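Side-chain contacts in denovo NTF2 (Synthetic construct, PDB 6W40), which is of no assigned function but was designed de novo as an NTF2-like fold, probably to explore the pocket shapes such folds can frame: residues A[36-41]-A[45-50]; A[14-19]-A[28-33]; A[63-68]-A[97-102]. All coordinates share one frame; numbering follows the deposited sequence.

Interaction 1: residues A[36-41]-A[45-50]; sequences KFQVDV and HIHRHG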
loop_
_atom_site.group_PDB
_atom_site.type_symbol
_atom_site.label_atom_id
_atom_site.label_comp_id
_atom_site.label_asym_id
_atom_site.label_seq_id
_atom_site.Cartn_x
_atom_site.Cartn_y
_atom_site.Cartn_z
ATOM N N LYS A 36 0.407 12.294 -16.698
ATOM C CA LYS A 36 1.407 13.339 -16.550
ATOM C C LYS A 36 2.407 12.959 -15.467
ATOM O O LYS A 36 2.067 12.287 -14.490
ATOM C CB LYS A 36 0.763 14.683 -16.206
ATOM C CG LYS A 36 0.112 15.380 -17.381
ATOM C CD LYS A 36 -0.320 16.786 -17.007
ATOM C CE LYS A 36 -0.756 17.562 -18.234
ATOM N NZ LYS A 36 0.335 17.633 -19.245
ATOM N N PHE A 37 3.647 13.410 -15.646
ATOM C CA PHE A 37 4.737 13.079 -14.737
ATOM C C PHE A 37 5.647 14.289 -14.620
ATOM O O PHE A 37 6.167 14.773 -15.630
ATOM C CB PHE A 37 5.523 11.867 -15.244
ATOM C CG PHE A 37 6.543 11.348 -14.271
ATOM C CD1 PHE A 37 6.345 11.462 -12.905
ATOM C CD2 PHE A 37 7.703 10.745 -14.728
ATOM C CE1 PHE A 37 7.285 10.981 -12.013
ATOM C CE2 PHE A 37 8.647 10.263 -13.841
ATOM C CZ PHE A 37 8.437 10.380 -12.482
ATOM N N GLN A 38 5.836 14.778 -13.398
ATOM C CA GLN A 38 6.781 15.857 -13.142
ATOM C C GLN A 38 7.697 15.464 -11.995
ATOM O O GLN A 38 7.228 15.041 -10.933
ATOM C CB GLN A 38 6.068 17.181 -12.840
ATOM C CG GLN A 38 4.913 17.097 -11.863
ATOM C CD GLN A 38 4.320 18.462 -11.570
ATOM O OE1 GLN A 38 3.100 18.630 -11.539
ATOM N NE2 GLN A 38 5.184 19.448 -11.354
ATOM N N VAL A 39 9.002 15.595 -12.221
ATOM C CA VAL A 39 10.024 15.251 -11.240
ATOM C C VAL A 39 10.678 16.539 -10.764
ATOM O O VAL A 39 11.028 17.403 -11.577
ATOM C CB VAL A 39 11.074 14.293 -11.830
ATOM C CG1 VAL A 39 11.856 13.614 -10.717
ATOM C CG2 VAL A 39 10.415 13.269 -12.735
ATOM N N ASP A 40 10.841 16.666 -9.453
ATOM C CA ASP A 40 11.506 17.814 -8.843
ATOM C C ASP A 40 12.762 17.305 -8.147
ATOM O O ASP A 40 12.693 16.790 -7.026
ATOM C CB ASP A 40 10.581 18.536 -7.869
ATOM C CG ASP A 40 9.459 19.269 -8.572
ATOM O OD1 ASP A 40 9.723 19.889 -9.623
ATOM O OD2 ASP A 40 8.313 19.222 -8.078
ATOM N N VAL A 41 13.902 17.439 -8.810
ATOM C CA VAL A 41 15.193 17.043 -8.251
ATOM C C VAL A 41 16.008 18.321 -8.099
ATOM O O VAL A 41 16.698 18.756 -9.025
ATOM C CB VAL A 41 15.921 16.014 -9.117
ATOM C CG1 VAL A 41 17.241 15.629 -8.466
ATOM C CG2 VAL A 41 15.053 14.789 -9.318
ATOM N N HIS A 45 13.718 20.498 -13.059
ATOM C CA HIS A 45 12.298 20.170 -13.063
ATOM C C HIS A 45 11.936 19.568 -14.411
ATOM O O HIS A 45 12.033 20.242 -15.441
ATOM C CB HIS A 45 11.450 21.409 -12.761
ATOM C CG HIS A 45 11.834 22.099 -11.489
ATOM N ND1 HIS A 45 11.348 21.715 -10.256
ATOM C CD2 HIS A 45 12.670 23.138 -11.255
ATOM C CE1 HIS A 45 11.863 22.492 -9.321
ATOM N NE2 HIS A 45 12.668 23.365 -9.900
ATOM N N ILE A 46 11.523 18.304 -14.399
ATOM C CA ILE A 46 11.223 17.541 -15.604
ATOM C C ILE A 46 9.712 17.396 -15.723
ATOM O O ILE A 46 9.016 17.243 -14.715
ATOM C CB ILE A 46 11.915 16.164 -15.570
ATOM C CG1 ILE A 46 13.425 16.334 -15.392
ATOM C CG2 ILE A 46 11.623 15.375 -16.832
ATOM C CD1 ILE A 46 14.190 15.031 -15.369
ATOM N N HIS A 47 9.207 17.457 -16.955
ATOM C CA HIS A 47 7.782 17.291 -17.230
ATOM C C HIS A 47 7.619 16.384 -18.439
ATOM O O HIS A 47 8.156 16.679 -19.511
ATOM C CB HIS A 47 7.098 18.640 -17.481
ATOM C CG HIS A 47 7.011 19.512 -16.268
ATOM N ND1 HIS A 47 5.850 19.657 -15.537
ATOM C CD2 HIS A 47 7.938 20.288 -15.658
ATOM C CE1 HIS A 47 6.067 20.483 -14.529
ATOM N NE2 HIS A 47 7.326 20.880 -14.579
ATOM N N ARG A 48 6.885 15.287 -18.270
ATOM C CA ARG A 48 6.616 14.357 -19.357
ATOM C C ARG A 48 5.116 14.132 -19.472
ATOM O O ARG A 48 4.375 14.268 -18.494
ATOM C CB ARG A 48 7.323 13.006 -19.145
ATOM C CG ARG A 48 8.718 13.106 -18.542
ATOM C CD ARG A 48 9.685 13.874 -19.436
ATOM N NE ARG A 48 10.313 13.033 -20.447
ATOM C CZ ARG A 48 11.409 13.376 -21.117
ATOM N NH1 ARG A 48 11.996 14.541 -20.873
ATOM N NH2 ARG A 48 11.922 12.554 -22.022
ATOM N N HIS A 49 4.676 13.784 -20.680
ATOM C CA HIS A 49 3.274 13.496 -20.949
ATOM C C HIS A 49 3.169 12.302 -21.886
ATOM O O HIS A 49 4.016 12.104 -22.764
ATOM C CB HIS A 49 2.554 14.704 -21.556
ATOM C CG HIS A 49 1.079 14.510 -21.712
ATOM N ND1 HIS A 49 0.168 14.955 -20.778
ATOM C CD2 HIS A 49 0.356 13.911 -22.687
ATOM C CE1 HIS A 49 -1.054 14.645 -21.176
ATOM N NE2 HIS A 49 -0.967 14.011 -22.331
ATOM N N GLY A 50 2.110 11.512 -21.697
ATOM C CA GLY A 50 1.924 10.296 -22.463
ATOM C C GLY A 50 2.442 9.079 -21.721
ATOM O O GLY A 50 3.443 9.173 -21.005
#

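Interaction 2: residues A[14-19]-A[28-33]; sequences IVIKLF and HEMADP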
loop_
_atom_site.group_PDB
_atom_site.type_symbol
_atom_site.label_atom_id
_atom_site.label_comp_id
_atom_site.label_asym_id
_atom_site.label_seq_id
_atom_site.Cartn_x
_atom_site.Cartn_y
_atom_site.Cartn_z
ATOM N N ILE A 14 -2.434 1.578 -4.387
ATOM C CA ILE A 14 -1.508 1.696 -3.262
ATOM C C ILE A 14 -0.762 0.387 -3.039
ATOM O O ILE A 14 0.453 0.380 -2.808
ATOM C CB ILE A 14 -2.257 2.131 -1.988
ATOM C CG1 ILE A 14 -3.199 3.297 -2.283
ATOM C CG2 ILE A 14 -1.272 2.502 -0.893
ATOM C CD1 ILE A 14 -2.542 4.471 -2.948
ATOM N N VAL A 15 -1.477 -0.737 -3.102
ATOM C CA VAL A 15 -0.852 -2.018 -2.794
ATOM C C VAL A 15 0.154 -2.408 -3.871
ATOM O O VAL A 15 1.182 -3.025 -3.568
ATOM C CB VAL A 15 -1.927 -3.105 -2.590
ATOM C CG1 VAL A 15 -2.859 -2.726 -1.441
ATOM C CG2 VAL A 15 -2.721 -3.328 -3.867
ATOM N N ILE A 16 -0.099 -2.045 -5.130
ATOM C CA ILE A 16 0.822 -2.427 -6.197
ATOM C C ILE A 16 2.096 -1.597 -6.124
ATOM O O ILE A 16 3.206 -2.129 -6.239
ATOM C CB ILE A 16 0.148 -2.303 -7.576
ATOM C CG1 ILE A 16 -0.903 -3.399 -7.758
ATOM C CG2 ILE A 16 1.191 -2.371 -8.684
ATOM C CD1 ILE A 16 -1.137 -3.806 -9.209
ATOM N N LYS A 17 1.959 -0.287 -5.917
ATOM C CA LYS A 17 3.119 0.597 -5.927
ATOM C C LYS A 17 3.945 0.460 -4.655
ATOM O O LYS A 17 5.159 0.239 -4.716
ATOM C CB LYS A 17 2.674 2.051 -6.104
ATOM C CG LYS A 17 1.659 2.267 -7.205
ATOM C CD LYS A 17 2.194 1.833 -8.550
ATOM C CE LYS A 17 3.295 2.753 -9.016
ATOM N NZ LYS A 17 2.868 4.175 -8.946
ATOM N N LEU A 18 3.303 0.585 -3.494
ATOM C CA LEU A 18 4.008 0.772 -2.232
ATOM C C LEU A 18 3.921 -0.433 -1.302
ATOM O O LEU A 18 4.328 -0.333 -0.141
ATOM C CB LEU A 18 3.473 2.020 -1.527
ATOM C CG LEU A 18 3.455 3.289 -2.384
ATOM C CD1 LEU A 18 2.087 3.952 -2.338
ATOM C CD2 LEU A 18 4.538 4.265 -1.948
ATOM N N PHE A 19 3.407 -1.567 -1.779
ATOM C CA PHE A 19 3.324 -2.774 -0.962
ATOM C C PHE A 19 3.836 -3.977 -1.739
ATOM O O PHE A 19 4.965 -4.428 -1.517
ATOM C CB PHE A 19 1.885 -3.014 -0.498
ATOM C CG PHE A 19 1.697 -4.274 0.312
ATOM C CD1 PHE A 19 0.460 -4.892 0.360
ATOM C CD2 PHE A 19 2.741 -4.824 1.041
ATOM C CE1 PHE A 19 0.271 -6.042 1.098
ATOM C CE2 PHE A 19 2.558 -5.977 1.780
ATOM C CZ PHE A 19 1.319 -6.584 1.809
ATOM N N HIS A 28 2.855 0.471 -16.107
ATOM C CA HIS A 28 2.336 0.695 -17.452
ATOM C C HIS A 28 0.873 0.289 -17.559
ATOM O O HIS A 28 0.091 0.945 -18.259
ATOM C CB HIS A 28 3.180 -0.073 -18.470
ATOM C CG HIS A 28 2.775 0.158 -19.894
ATOM N ND1 HIS A 28 1.732 -0.515 -20.492
ATOM C CD2 HIS A 28 3.285 0.977 -20.844
ATOM C CE1 HIS A 28 1.612 -0.117 -21.747
ATOM N NE2 HIS A 28 2.543 0.789 -21.985
ATOM N N GLU A 29 0.480 -0.783 -16.870
ATOM C CA GLU A 29 -0.887 -1.278 -16.971
ATOM C C GLU A 29 -1.878 -0.442 -16.173
ATOM O O GLU A 29 -3.086 -0.546 -16.411
ATOM C CB GLU A 29 -0.955 -2.738 -16.513
ATOM C CG GLU A 29 -0.783 -2.939 -15.016
ATOM C CD GLU A 29 -0.613 -4.398 -14.634
ATOM O OE1 GLU A 29 -0.183 -5.193 -15.496
ATOM O OE2 GLU A 29 -0.912 -4.751 -13.473
ATOM N N MET A 30 -1.404 0.382 -15.240
ATOM C CA MET A 30 -2.272 1.223 -14.430
ATOM C C MET A 30 -2.197 2.695 -14.807
ATOM O O MET A 30 -2.941 3.503 -14.242
ATOM C CB MET A 30 -1.932 1.063 -12.945
ATOM C CG MET A 30 -2.032 -0.358 -12.430
ATOM S SD MET A 30 -1.324 -0.485 -10.782
ATOM C CE MET A 30 0.282 0.252 -11.071
ATOM N N ALA A 31 -1.329 3.064 -15.744
ATOM C CA ALA A 31 -1.164 4.456 -16.135
ATOM C C ALA A 31 -2.194 4.838 -17.190
ATOM O O ALA A 31 -2.416 4.095 -18.153
ATOM C CB ALA A 31 0.249 4.699 -16.663
ATOM N N ASP A 32 -2.826 5.995 -16.998
ATOM C CA ASP A 32 -3.693 6.559 -18.019
ATOM C C ASP A 32 -2.880 6.820 -19.286
ATOM O O ASP A 32 -1.700 7.173 -19.211
ATOM C CB ASP A 32 -4.332 7.854 -17.509
ATOM C CG ASP A 32 -5.305 8.471 -18.504
ATOM O OD1 ASP A 32 -4.857 9.001 -19.541
ATOM O OD2 ASP A 32 -6.526 8.427 -18.245
ATOM N N PRO A 33 -3.478 6.627 -20.465
ATOM C CA PRO A 33 -2.757 6.938 -21.712
ATOM C C PRO A 33 -2.198 8.351 -21.759
ATOM O O PRO A 33 -1.168 8.586 -22.404
ATOM C CB PRO A 33 -3.827 6.719 -22.789
ATOM C CG PRO A 33 -4.753 5.712 -22.192
ATOM C CD PRO A 33 -4.788 6.003 -20.718
#

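Interaction 3: residues A[63-68]-A[97-102]; sequences EHWRVR and HDEDVE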
loop_
_atom_site.group_PDB
_atom_site.type_symbol
_atom_site.label_atom_id
_atom_site.label_comp_id
_atom_site.label_asym_id
_atom_site.label_seq_id
_atom_site.Cartn_x
_atom_site.Cartn_y
_atom_site.Cartn_z
ATOM N N GLU A 63 16.200 3.737 -11.898
ATOM C CA GLU A 63 17.510 3.146 -12.152
ATOM C C GLU A 63 18.626 3.948 -11.497
ATOM O O GLU A 63 19.625 3.368 -11.055
ATOM C CB GLU A 63 17.765 3.034 -13.655
ATOM C CG GLU A 63 17.087 1.856 -14.332
ATOM C CD GLU A 63 17.565 1.658 -15.761
ATOM O OE1 GLU A 63 18.301 2.531 -16.271
ATOM O OE2 GLU A 63 17.210 0.625 -16.370
ATOM N N HIS A 64 18.479 5.274 -11.425
ATOM C CA HIS A 64 19.540 6.101 -10.862
ATOM C C HIS A 64 19.661 5.914 -9.355
ATOM O O HIS A 64 20.757 6.053 -8.803
ATOM C CB HIS A 64 19.296 7.573 -11.194
ATOM C CG HIS A 64 20.448 8.467 -10.851
ATOM N ND1 HIS A 64 20.569 9.090 -9.627
ATOM C CD2 HIS A 64 21.528 8.846 -11.573
ATOM C CE1 HIS A 64 21.673 9.814 -9.611
ATOM N NE2 HIS A 64 22.274 9.682 -10.779
ATOM N N TRP A 65 18.560 5.602 -8.679
ATOM C CA TRP A 65 18.577 5.346 -7.246
ATOM C C TRP A 65 18.494 3.863 -6.907
ATOM O O TRP A 65 18.557 3.513 -5.725
ATOM C CB TRP A 65 17.431 6.099 -6.556
ATOM C CG TRP A 65 17.738 7.536 -6.251
ATOM C CD1 TRP A 65 18.198 8.040 -5.069
ATOM C CD2 TRP A 65 17.607 8.654 -7.140
ATOM N NE1 TRP A 65 18.362 9.401 -5.166
ATOM C CE2 TRP A 65 18.007 9.803 -6.427
ATOM C CE3 TRP A 65 17.194 8.795 -8.467
ATOM C CZ2 TRP A 65 18.004 11.074 -6.996
ATOM C CZ3 TRP A 65 17.194 10.059 -9.031
ATOM C CH2 TRP A 65 17.594 11.182 -8.296
ATOM N N ARG A 66 18.370 2.993 -7.910
ATOM C CA ARG A 66 18.240 1.547 -7.703
ATOM C C ARG A 66 17.080 1.239 -6.760
ATOM O O ARG A 66 17.213 0.493 -5.787
ATOM C CB ARG A 66 19.547 0.945 -7.185
ATOM C CG ARG A 66 20.775 1.333 -7.989
ATOM C CD ARG A 66 21.989 0.516 -7.572
ATOM N NE ARG A 66 23.212 0.977 -8.225
ATOM C CZ ARG A 66 24.375 0.337 -8.169
ATOM N NH1 ARG A 66 24.479 -0.800 -7.494
ATOM N NH2 ARG A 66 25.437 0.833 -8.791
ATOM N N VAL A 67 15.924 1.828 -7.063
ATOM C CA VAL A 67 14.784 1.764 -6.158
ATOM C C VAL A 67 14.154 0.380 -6.212
ATOM O O VAL A 67 13.852 -0.143 -7.293
ATOM C CB VAL A 67 13.758 2.851 -6.511
ATOM C CG1 VAL A 67 12.514 2.709 -5.647
ATOM C CG2 VAL A 67 14.372 4.229 -6.346
ATOM N N ARG A 68 13.958 -0.221 -5.040
ATOM C CA ARG A 68 13.155 -1.427 -4.896
ATOM C C ARG A 68 11.739 -1.115 -4.429
ATOM O O ARG A 68 10.771 -1.606 -5.015
ATOM C CB ARG A 68 13.826 -2.400 -3.921
ATOM C CG ARG A 68 15.083 -3.052 -4.464
ATOM C CD ARG A 68 15.668 -4.026 -3.457
ATOM N NE ARG A 68 16.781 -4.784 -4.014
ATOM C CZ ARG A 68 17.489 -5.678 -3.333
ATOM N NH1 ARG A 68 17.200 -5.926 -2.063
ATOM N NH2 ARG A 68 18.488 -6.323 -3.920
ATOM N N HIS A 97 22.090 6.115 -0.671
ATOM C CA HIS A 97 21.193 6.686 -1.670
ATOM C C HIS A 97 19.735 6.591 -1.239
ATOM O O HIS A 97 18.836 6.514 -2.080
ATOM C CB HIS A 97 21.390 6.012 -3.028
ATOM C CG HIS A 97 22.768 6.176 -3.588
ATOM N ND1 HIS A 97 23.853 5.473 -3.110
ATOM C CD2 HIS A 97 23.239 6.969 -4.579
ATOM C CE1 HIS A 97 24.932 5.823 -3.787
ATOM N NE2 HIS A 97 24.587 6.729 -4.683
ATOM N N ASP A 98 19.482 6.599 0.068
ATOM C CA ASP A 98 18.115 6.576 0.590
ATOM C C ASP A 98 17.651 8.010 0.849
ATOM O O ASP A 98 17.454 8.446 1.981
ATOM C CB ASP A 98 18.039 5.730 1.856
ATOM C CG ASP A 98 18.448 4.289 1.624
ATOM O OD1 ASP A 98 18.333 3.810 0.480
ATOM O OD2 ASP A 98 18.880 3.633 2.595
ATOM N N GLU A 99 17.480 8.755 -0.238
ATOM C CA GLU A 99 17.071 10.145 -0.120
ATOM C C GLU A 99 15.578 10.248 0.168
ATOM O O GLU A 99 14.786 9.382 -0.215
ATOM C CB GLU A 99 17.420 10.919 -1.392
ATOM C CG GLU A 99 18.917 11.088 -1.611
ATOM C CD GLU A 99 19.248 11.586 -3.002
ATOM O OE1 GLU A 99 18.332 11.627 -3.848
ATOM O OE2 GLU A 99 20.423 11.933 -3.249
ATOM N N ASP A 100 15.202 11.316 0.868
ATOM C CA ASP A 100 13.799 11.559 1.172
ATOM C C ASP A 100 13.037 11.910 -0.099
ATOM O O ASP A 100 13.543 12.625 -0.970
ATOM C CB ASP A 100 13.661 12.686 2.195
ATOM C CG ASP A 100 14.256 12.327 3.544
ATOM O OD1 ASP A 100 14.920 11.274 3.647
ATOM O OD2 ASP A 100 14.051 13.098 4.506
ATOM N N VAL A 101 11.810 11.407 -0.201
ATOM C CA VAL A 101 11.006 11.552 -1.409
ATOM C C VAL A 101 9.553 11.774 -1.014
ATOM O O VAL A 101 9.056 11.176 -0.053
ATOM C CB VAL A 101 11.152 10.320 -2.331
ATOM C CG1 VAL A 101 10.726 9.047 -1.608
ATOM C CG2 VAL A 101 10.362 10.507 -3.620
ATOM N N GLU A 102 8.881 12.660 -1.744
ATOM C CA GLU A 102 7.444 12.855 -1.633
ATOM C C GLU A 102 6.812 12.485 -2.966
ATOM O O GLU A 102 7.294 12.907 -4.021
ATOM C CB GLU A 102 7.098 14.298 -1.259
ATOM C CG GLU A 102 5.603 14.565 -1.159
ATOM C CD GLU A 102 5.284 15.999 -0.786
ATOM O OE1 GLU A 102 6.212 16.735 -0.391
ATOM O OE2 GLU A 102 4.103 16.391 -0.890
#

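Interaction 1: residues A[36-41]-A[45-50]
V39 and I46 face each other as a hydrogen-bonded antiparallel pair, with V39 N to I46 O and I46 N to V39 O both 3.0 Å. F37 and R48 form the next such pair, where R48 N reaches F37 O at 2.8 Å. The closely packed part of the contact is the cluster of F37, V39 and I46. V39 CB and I46 CB come within 4.3 Å, and V39 CG2 sits over the rim of one face of the F37 ring, which also packs on V54 and L58 of helix 51-65. The R48 side chain leads away towards E53 and E57, in long, weak ion pairs. The other face is polar. At one end, H45 ND1 donates in its own ring plane to D40 OD1, a short 2.5 Å bond that meets the carboxylate from above its plane; D40 OD2 is paired in turn with R116. In the middle, Q38 CB lies over one face of the H47 ring in a CH-pi contact, 4.0 Å from the centroid. At the far end, K36 bends at its last torsion (chi4 -58°) and brings NZ to H49 ND1 at 3.1 Å, tilted from the imidazole plane. The two strands form a beta hairpin at the edge of the curved sheet of an NTF2-like fold, one face against a helix and the other polar, with its three histidines exposed.

Interaction 2: residues A[14-19]-A[28-33]
M30 reaches from the short helix 27-30 to the long N-terminal helix and meets I16 and K17 there, bridging backbones whose nearest CA atoms, those of I16 and M30, are 9.5 Å apart. The apolar contacts carry the join. Two branches of I16 embrace the thioether: M30 SD lies 3.7 Å from I16 CD1 and 3.8 Å from I16 CG2, the two side chains crossing at a slant. The methyl beyond the sulfur turns back (chi3 -52°), which brings M30 CE to 3.7 Å from I16 CG2, where it also touches the neighbouring lysine.

A second kind of contact is made by the aliphatic part of a charged side chain. K17 offers its CD methylene: the bend at chi2 (-60°) puts K17 CD 3.5 Å from M30 CE, and the later bends carry the amine on, while the two chains run past each other in opposite directions. K17 also packs on W24 and on I112. E29 adds little: its OE2 comes no closer than 4.4 Å to I16 CD1.

Hydrogen bonds play no part between the segments; the polar links lie elsewhere, with L18 N bonded to I14 O inside the helix and the backbone of M30 bonded to I112 of the sheet. I14, V15 and F19 pack on K17 and M20 of the second subunit. A buried methionine thus ties the end of the N-terminal helix to the short helix that follows it, an apolar helix-to-helix join within the SnoaL-like, NTF2-type fold.

Interaction 3: residues A[63-68]-A[97-102]
W65 NE1 donates to E99 OE1 at 2.6 Å, a short but bent bond with an angle of 137° at the hydrogen. The ring and carboxylate planes are 65° apart, and the donor comes down on E99 OE1 from well above the carboxylate plane (72° out of it), while the oxygen itself lies only a little out of the indole plane. E99 OE1 also lies 3.2 Å from both W65 CE2 and W65 CZ2. The E99 side chain, extended beyond CG, meets the indole side chain at about a right angle and brings its carboxylate to the ring edge.

A second oxygen sits at the same edge: the carbonyl H97 O lies near the indole plane, 3.4 Å from W65 CD1, and also takes a weak bond from E99 N. H97 CB adds a looser apolar touch, and the H97 ring stacks on Y92.

The contact joins the C-terminal end of helix 51-65, just before R66 turns to positive phi and the chain enters strand 67-72, to the loop that leads into strand 100-108; in this NTF2-like fold it therefore fastens a helix end to the approach of a sheet strand. W65 is buried, its ring meeting that of W88 and packing on I119, which E99 also touches. A phenylalanine in place of W65 would probably leave the E99 carboxylate without its N-H partner and open a gap where the benzo half of the indole had lain. On one face of the ring, the preceding H64 places ND1 3.5 Å above the plane, offset toward the rim.

Overall arrangement
Interaction 2 is the buried one, made of a thioether and aliphatic carbons without a hydrogen bond between its segments; interactions 1 and 3 are only partly buried and use polar bonds. Interaction 1 rests on a regular backbone pairing, whereas interaction 3 has one side-chain hydrogen bond, at the edge of a buried indole. These two lie at either end of helix 51-65: the hairpin runs into its start and interaction 3 holds its finish, their centres about 16 Å apart. Strand 111-119 is common ground, touched by residues of all three. Interactions 2 and 3 lie on opposite sides of the chain's centre, and the second subunit approaches only interaction 2.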